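Local coordinates for glutamine cyclotransferase (Zymomonas mobilis, PDB 3NOL), which catalyses the cyclisation of N-terminal glutamine to pyroglutamate with release of ammonia, as a bacterial glutaminyl cyclase of the beta-propeller type, at residues R86-I99 against L102-I114. Residues are numbered along the deposited sequence; the frame is centred on the assembly and turned at random.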
loop_
_atom_site.group_PDB
_atom_site.type_symbol
_atom_site.label_atom_id
_atom_site.label_comp_id
_atom_site.label_asym_id
_atom_site.label_seq_id
_atom_site.Cartn_x
_atom_site.Cartn_y
_atom_site.Cartn_z
ATOM N N ARG A 86 5.760 10.683 -18.863
ATOM C CA ARG A 86 6.537 11.574 -17.966
ATOM C C ARG A 86 6.417 11.216 -16.482
ATOM O O ARG A 86 7.266 11.606 -15.680
ATOM C CB ARG A 86 6.122 13.041 -18.155
ATOM C CG ARG A 86 6.671 13.683 -19.420
ATOM C CD ARG A 86 6.944 15.157 -19.204
ATOM N NE ARG A 86 5.711 15.925 -19.050
ATOM C CZ ARG A 86 5.609 17.077 -18.388
ATOM N NH1 ARG A 86 4.435 17.694 -18.322
ATOM N NH2 ARG A 86 6.669 17.612 -17.787
ATOM N N TYR A 87 5.360 10.477 -16.141
ATOM C CA TYR A 87 5.006 10.185 -14.753
ATOM C C TYR A 87 5.134 8.711 -14.456
ATOM O O TYR A 87 4.919 7.867 -15.326
ATOM C CB TYR A 87 3.575 10.646 -14.474
ATOM C CG TYR A 87 3.371 12.070 -14.917
ATOM C CD1 TYR A 87 2.643 12.363 -16.071
ATOM C CD2 TYR A 87 3.986 13.122 -14.226
ATOM C CE1 TYR A 87 2.488 13.685 -16.502
ATOM C CE2 TYR A 87 3.846 14.431 -14.644
ATOM C CZ TYR A 87 3.102 14.708 -15.779
ATOM O OH TYR A 87 2.980 16.015 -16.186
ATOM N N PHE A 88 5.513 8.400 -13.222
ATOM C CA PHE A 88 5.480 7.025 -12.792
ATOM C C PHE A 88 4.773 6.948 -11.451
ATOM O O PHE A 88 5.243 7.538 -10.479
ATOM C CB PHE A 88 6.882 6.437 -12.691
ATOM C CG PHE A 88 6.877 4.937 -12.637
ATOM C CD1 PHE A 88 6.667 4.280 -11.420
ATOM C CD2 PHE A 88 7.022 4.184 -13.797
ATOM C CE1 PHE A 88 6.613 2.896 -11.366
ATOM C CE2 PHE A 88 6.962 2.779 -13.744
ATOM C CZ PHE A 88 6.759 2.147 -12.533
ATOM N N GLY A 89 3.663 6.228 -11.404
ATOM C CA GLY A 89 2.806 6.223 -10.223
ATOM C C GLY A 89 3.376 5.410 -9.070
ATOM O O GLY A 89 4.058 4.394 -9.287
ATOM N N GLU A 90 3.087 5.863 -7.847
ATOM C CA GLU A 90 3.402 5.104 -6.630
ATOM C C GLU A 90 2.122 4.864 -5.822
ATOM O O GLU A 90 1.147 4.372 -6.387
ATOM C CB GLU A 90 4.519 5.758 -5.828
ATOM C CG GLU A 90 5.817 5.879 -6.632
ATOM C CD GLU A 90 6.460 4.528 -6.945
ATOM O OE1 GLU A 90 6.170 3.555 -6.224
ATOM O OE2 GLU A 90 7.259 4.465 -7.919
ATOM N N GLY A 91 2.119 5.185 -4.531
ATOM C CA GLY A 91 0.947 4.888 -3.688
ATOM C C GLY A 91 -0.353 5.496 -4.155
ATOM O O GLY A 91 -0.361 6.561 -4.778
ATOM N N ILE A 92 -1.449 4.782 -3.904
ATOM C CA ILE A 92 -2.774 5.339 -4.151
ATOM C C ILE A 92 -3.660 5.069 -2.938
ATOM O O ILE A 92 -3.468 4.087 -2.207
ATOM C CB ILE A 92 -3.446 4.789 -5.455
ATOM C CG1 ILE A 92 -3.547 3.241 -5.433
ATOM C CG2 ILE A 92 -2.710 5.296 -6.688
ATOM C CD1 ILE A 92 -4.431 2.650 -6.533
ATOM N N SER A 93 -4.648 5.935 -2.754
ATOM C CA SER A 93 -5.638 5.759 -1.695
ATOM C C SER A 93 -6.925 6.410 -2.151
ATOM O O SER A 93 -6.900 7.432 -2.871
ATOM C CB SER A 93 -5.172 6.412 -0.389
ATOM O OG SER A 93 -6.177 6.293 0.627
ATOM N N ASP A 94 -8.040 5.811 -1.749
ATOM C CA ASP A 94 -9.337 6.489 -1.885
ATOM C C ASP A 94 -9.385 7.702 -0.944
ATOM O O ASP A 94 -8.688 7.767 0.092
ATOM C CB ASP A 94 -10.508 5.557 -1.555
ATOM C CG ASP A 94 -10.416 4.996 -0.145
ATOM O OD1 ASP A 94 -9.371 4.401 0.156
ATOM O OD2 ASP A 94 -11.365 5.169 0.679
ATOM N N TRP A 95 -10.218 8.663 -1.327
ATOM C CA TRP A 95 -10.648 9.710 -0.413
ATOM C C TRP A 95 -12.037 10.128 -0.882
ATOM O O TRP A 95 -12.199 10.599 -2.009
ATOM C CB TRP A 95 -9.696 10.927 -0.362
ATOM C CG TRP A 95 -10.234 11.893 0.624
ATOM C CD1 TRP A 95 -10.993 13.008 0.374
ATOM C CD2 TRP A 95 -10.165 11.758 2.037
ATOM N NE1 TRP A 95 -11.359 13.612 1.564
ATOM C CE2 TRP A 95 -10.874 12.852 2.602
ATOM C CE3 TRP A 95 -9.544 10.830 2.894
ATOM C CZ2 TRP A 95 -10.989 13.038 3.989
ATOM C CZ3 TRP A 95 -9.676 10.995 4.281
ATOM C CH2 TRP A 95 -10.378 12.113 4.815
ATOM N N LYS A 96 -13.039 9.900 -0.032
ATOM C CA LYS A 96 -14.427 10.128 -0.439
ATOM C C LYS A 96 -14.657 9.428 -1.789
ATOM O O LYS A 96 -14.401 8.224 -1.902
ATOM C CB LYS A 96 -14.758 11.637 -0.466
ATOM C CG LYS A 96 -14.677 12.279 0.952
ATOM C CD LYS A 96 -14.898 13.780 0.928
ATOM C CE LYS A 96 -14.902 14.334 2.349
ATOM N NZ LYS A 96 -15.098 15.821 2.365
ATOM N N ASP A 97 -15.099 10.161 -2.806
ATOM C CA ASP A 97 -15.378 9.539 -4.113
ATOM C C ASP A 97 -14.237 9.802 -5.106
ATOM O O ASP A 97 -14.425 9.824 -6.330
ATOM C CB ASP A 97 -16.751 9.986 -4.660
ATOM C CG ASP A 97 -16.888 11.497 -4.757
ATOM O OD1 ASP A 97 -16.021 12.211 -4.218
ATOM O OD2 ASP A 97 -17.889 11.973 -5.369
ATOM N N LYS A 98 -13.037 9.977 -4.553
ATOM C CA LYS A 98 -11.826 10.219 -5.334
ATOM C C LYS A 98 -10.776 9.142 -5.081
ATOM O O LYS A 98 -10.839 8.420 -4.080
ATOM C CB LYS A 98 -11.225 11.582 -4.963
ATOM C CG LYS A 98 -12.218 12.729 -4.964
ATOM C CD LYS A 98 -12.541 13.155 -6.379
ATOM C CE LYS A 98 -13.302 14.482 -6.417
ATOM N NZ LYS A 98 -14.730 14.300 -6.750
ATOM N N ILE A 99 -9.807 9.064 -5.986
ATOM C CA ILE A 99 -8.565 8.339 -5.712
ATOM C C ILE A 99 -7.457 9.377 -5.809
ATOM O O ILE A 99 -7.476 10.251 -6.708
ATOM C CB ILE A 99 -8.336 7.173 -6.696
ATOM C CG1 ILE A 99 -9.471 6.141 -6.546
ATOM C CG2 ILE A 99 -6.914 6.537 -6.490
ATOM C CD1 ILE A 99 -9.346 4.957 -7.485
ATOM N N LEU A 102 0.344 9.195 -5.698
ATOM C CA LEU A 102 1.698 9.750 -5.662
ATOM C C LEU A 102 2.505 9.352 -6.903
ATOM O O LEU A 102 2.060 8.527 -7.707
ATOM C CB LEU A 102 2.412 9.250 -4.400
ATOM C CG LEU A 102 1.632 9.501 -3.084
ATOM C CD1 LEU A 102 2.428 8.919 -1.915
ATOM C CD2 LEU A 102 1.297 11.009 -2.904
ATOM N N THR A 103 3.682 9.955 -7.062
ATOM C CA THR A 103 4.580 9.608 -8.188
ATOM C C THR A 103 5.988 9.284 -7.680
ATOM O O THR A 103 6.338 9.624 -6.546
ATOM C CB THR A 103 4.687 10.723 -9.248
ATOM O OG1 THR A 103 5.174 11.901 -8.618
ATOM C CG2 THR A 103 3.297 11.012 -9.926
ATOM N N TRP A 104 6.781 8.652 -8.548
ATOM C CA TRP A 104 8.096 8.121 -8.201
ATOM C C TRP A 104 9.105 9.258 -7.966
ATOM O O TRP A 104 9.653 9.387 -6.874
ATOM C CB TRP A 104 8.580 7.181 -9.311
ATOM C CG TRP A 104 9.805 6.370 -8.960
ATOM C CD1 TRP A 104 10.102 5.798 -7.759
ATOM C CD2 TRP A 104 10.873 6.021 -9.849
ATOM N NE1 TRP A 104 11.297 5.114 -7.840
ATOM C CE2 TRP A 104 11.789 5.237 -9.114
ATOM C CE3 TRP A 104 11.142 6.299 -11.198
ATOM C CZ2 TRP A 104 12.956 4.727 -9.678
ATOM C CZ3 TRP A 104 12.311 5.785 -11.763
ATOM C CH2 TRP A 104 13.200 5.012 -10.998
ATOM N N LYS A 105 9.300 10.087 -8.988
ATOM C CA LYS A 105 10.316 11.138 -8.959
ATOM C C LYS A 105 9.802 12.534 -9.361
ATOM O O LYS A 105 10.591 13.481 -9.464
ATOM C CB LYS A 105 11.470 10.742 -9.882
ATOM C CG LYS A 105 12.213 9.481 -9.472
ATOM C CD LYS A 105 12.591 9.489 -7.993
ATOM C CE LYS A 105 14.045 9.100 -7.806
ATOM N NZ LYS A 105 14.435 7.980 -8.682
ATOM N N ASN A 106 8.495 12.656 -9.561
ATOM C CA ASN A 106 7.896 13.885 -10.087
ATOM C C ASN A 106 7.652 14.970 -9.026
ATOM O O ASN A 106 7.450 16.143 -9.373
ATOM C CB ASN A 106 6.590 13.567 -10.832
ATOM C CG ASN A 106 6.790 12.612 -12.004
ATOM O OD1 ASN A 106 6.573 11.398 -11.882
ATOM N ND2 ASN A 106 7.202 13.161 -13.160
ATOM N N GLY A 107 7.635 14.582 -7.745
ATOM C CA GLY A 107 7.300 15.505 -6.657
ATOM C C GLY A 107 5.872 16.031 -6.788
ATOM O O GLY A 107 5.535 17.129 -6.327
ATOM N N LEU A 108 5.038 15.241 -7.447
ATOM C CA LEU A 108 3.646 15.616 -7.555
ATOM C C LEU A 108 2.739 14.412 -7.505
ATOM O O LEU A 108 3.182 13.255 -7.630
ATOM C CB LEU A 108 3.399 16.487 -8.775
ATOM C CG LEU A 108 3.692 15.885 -10.153
ATOM C CD1 LEU A 108 2.545 15.049 -10.622
ATOM C CD2 LEU A 108 3.900 17.066 -11.101
ATOM N N GLY A 109 1.477 14.701 -7.229
ATOM C CA GLY A 109 0.469 13.694 -7.165
ATOM C C GLY A 109 -0.736 14.112 -7.983
ATOM O O GLY A 109 -0.783 15.224 -8.532
ATOM N N PHE A 110 -1.702 13.206 -8.058
ATOM C CA PHE A 110 -2.899 13.396 -8.874
ATOM C C PHE A 110 -4.119 13.044 -8.066
ATOM O O PHE A 110 -4.019 12.320 -7.080
ATOM C CB PHE A 110 -2.850 12.502 -10.126
ATOM C CG PHE A 110 -1.686 12.808 -11.036
ATOM C CD1 PHE A 110 -0.596 11.942 -11.111
ATOM C CD2 PHE A 110 -1.685 13.979 -11.803
ATOM C CE1 PHE A 110 0.491 12.230 -11.968
ATOM C CE2 PHE A 110 -0.613 14.295 -12.650
ATOM C CZ PHE A 110 0.490 13.425 -12.723
ATOM N N VAL A 111 -5.263 13.571 -8.493
ATOM C CA VAL A 111 -6.540 13.167 -7.952
ATOM C C VAL A 111 -7.427 12.794 -9.129
ATOM O O VAL A 111 -7.521 13.558 -10.094
ATOM C CB VAL A 111 -7.241 14.301 -7.145
ATOM C CG1 VAL A 111 -8.560 13.771 -6.572
ATOM C CG2 VAL A 111 -6.317 14.858 -6.023
ATOM N N TRP A 112 -8.022 11.600 -9.049
ATOM C CA TRP A 112 -8.978 11.121 -10.063
ATOM C C TRP A 112 -10.362 10.882 -9.462
ATOM O O TRP A 112 -10.496 10.478 -8.280
ATOM C CB TRP A 112 -8.464 9.820 -10.727
ATOM C CG TRP A 112 -7.049 9.863 -11.310
ATOM C CD1 TRP A 112 -6.687 10.239 -12.589
ATOM C CD2 TRP A 112 -5.841 9.418 -10.670
ATOM N NE1 TRP A 112 -5.324 10.082 -12.761
ATOM C CE2 TRP A 112 -4.779 9.595 -11.599
ATOM C CE3 TRP A 112 -5.547 8.908 -9.391
ATOM C CZ2 TRP A 112 -3.441 9.279 -11.289
ATOM C CZ3 TRP A 112 -4.222 8.594 -9.079
ATOM C CH2 TRP A 112 -3.180 8.768 -10.038
ATOM N N ASN A 113 -11.400 11.141 -10.264
ATOM C CA ASN A 113 -12.741 10.688 -9.897
ATOM C C ASN A 113 -12.779 9.167 -9.937
ATOM O O ASN A 113 -12.306 8.554 -10.890
ATOM C CB ASN A 113 -13.801 11.257 -10.846
ATOM C CG ASN A 113 -14.048 12.750 -10.653
ATOM O OD1 ASN A 113 -14.616 13.401 -11.535
ATOM N ND2 ASN A 113 -13.634 13.297 -9.523
ATOM N N ILE A 114 -13.353 8.543 -8.913
ATOM C CA ILE A 114 -13.344 7.081 -8.862
ATOM C C ILE A 114 -14.184 6.410 -9.972
ATOM O O ILE A 114 -13.816 5.326 -10.445
ATOM C CB ILE A 114 -13.652 6.506 -7.435
ATOM C CG1 ILE A 114 -13.139 5.059 -7.346
ATOM C CG2 ILE A 114 -15.125 6.626 -7.120
ATOM C CD1 ILE A 114 -12.739 4.599 -5.947
HETATM O O HOH W 1 8.311 9.465 -11.662
#
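Y87 lies between two bumps: CZ of F110 presses on the centre of one ring face, R86 CB covers the other. With F110 the pair is T-shaped, planes at 84°, F110 CZ 3.8 Å from Y87 CD2. N106 fills the corner beside this ring; the side chains cross at about a right angle, ring and amide planes 50° apart. N106 ND2 gives R86 O a straight bond of 3.0 Å from above the carbonyl plane, while N106 OD1 takes a water that also accepts from K105 N; F88 N bonds weakly to both OD1 and water. Were N106 replaced by an alanine, R86 O would probably lose its donor and the loop before strand 89-95 would be freer to shift.

E90 and W104 run side by side; the glutamate chain, bent at chi2 (-67°), brings E90 OE2 to 3.1 Å from W104 CD1. F88 CB meets W104 CB, and W104 N bonds F88 O at 2.7 Å. G89 faces T103 in a non-hydrogen-bonded pair, and G91 O accepts from L102 N.

At the far end, I114 CG1 and CD1 cross the tip of I99, I114 CD1 lying 3.7 Å from I99 CG1. The first torsion of I99 turns CG2 away from the backbone N, bringing this methyl to 4.0 Å from W112 CE3; on the other side of the sheet K98 CB touches V111 CG1.

The contact spans three strands of an antiparallel four-stranded propeller blade: 89-95, 98-103 and 108-113, with 119-124 beyond. I92, I99 and I114 pack on Y56 of the neighbouring blade, and S58 and S65 bond the backbone of E90 and G89.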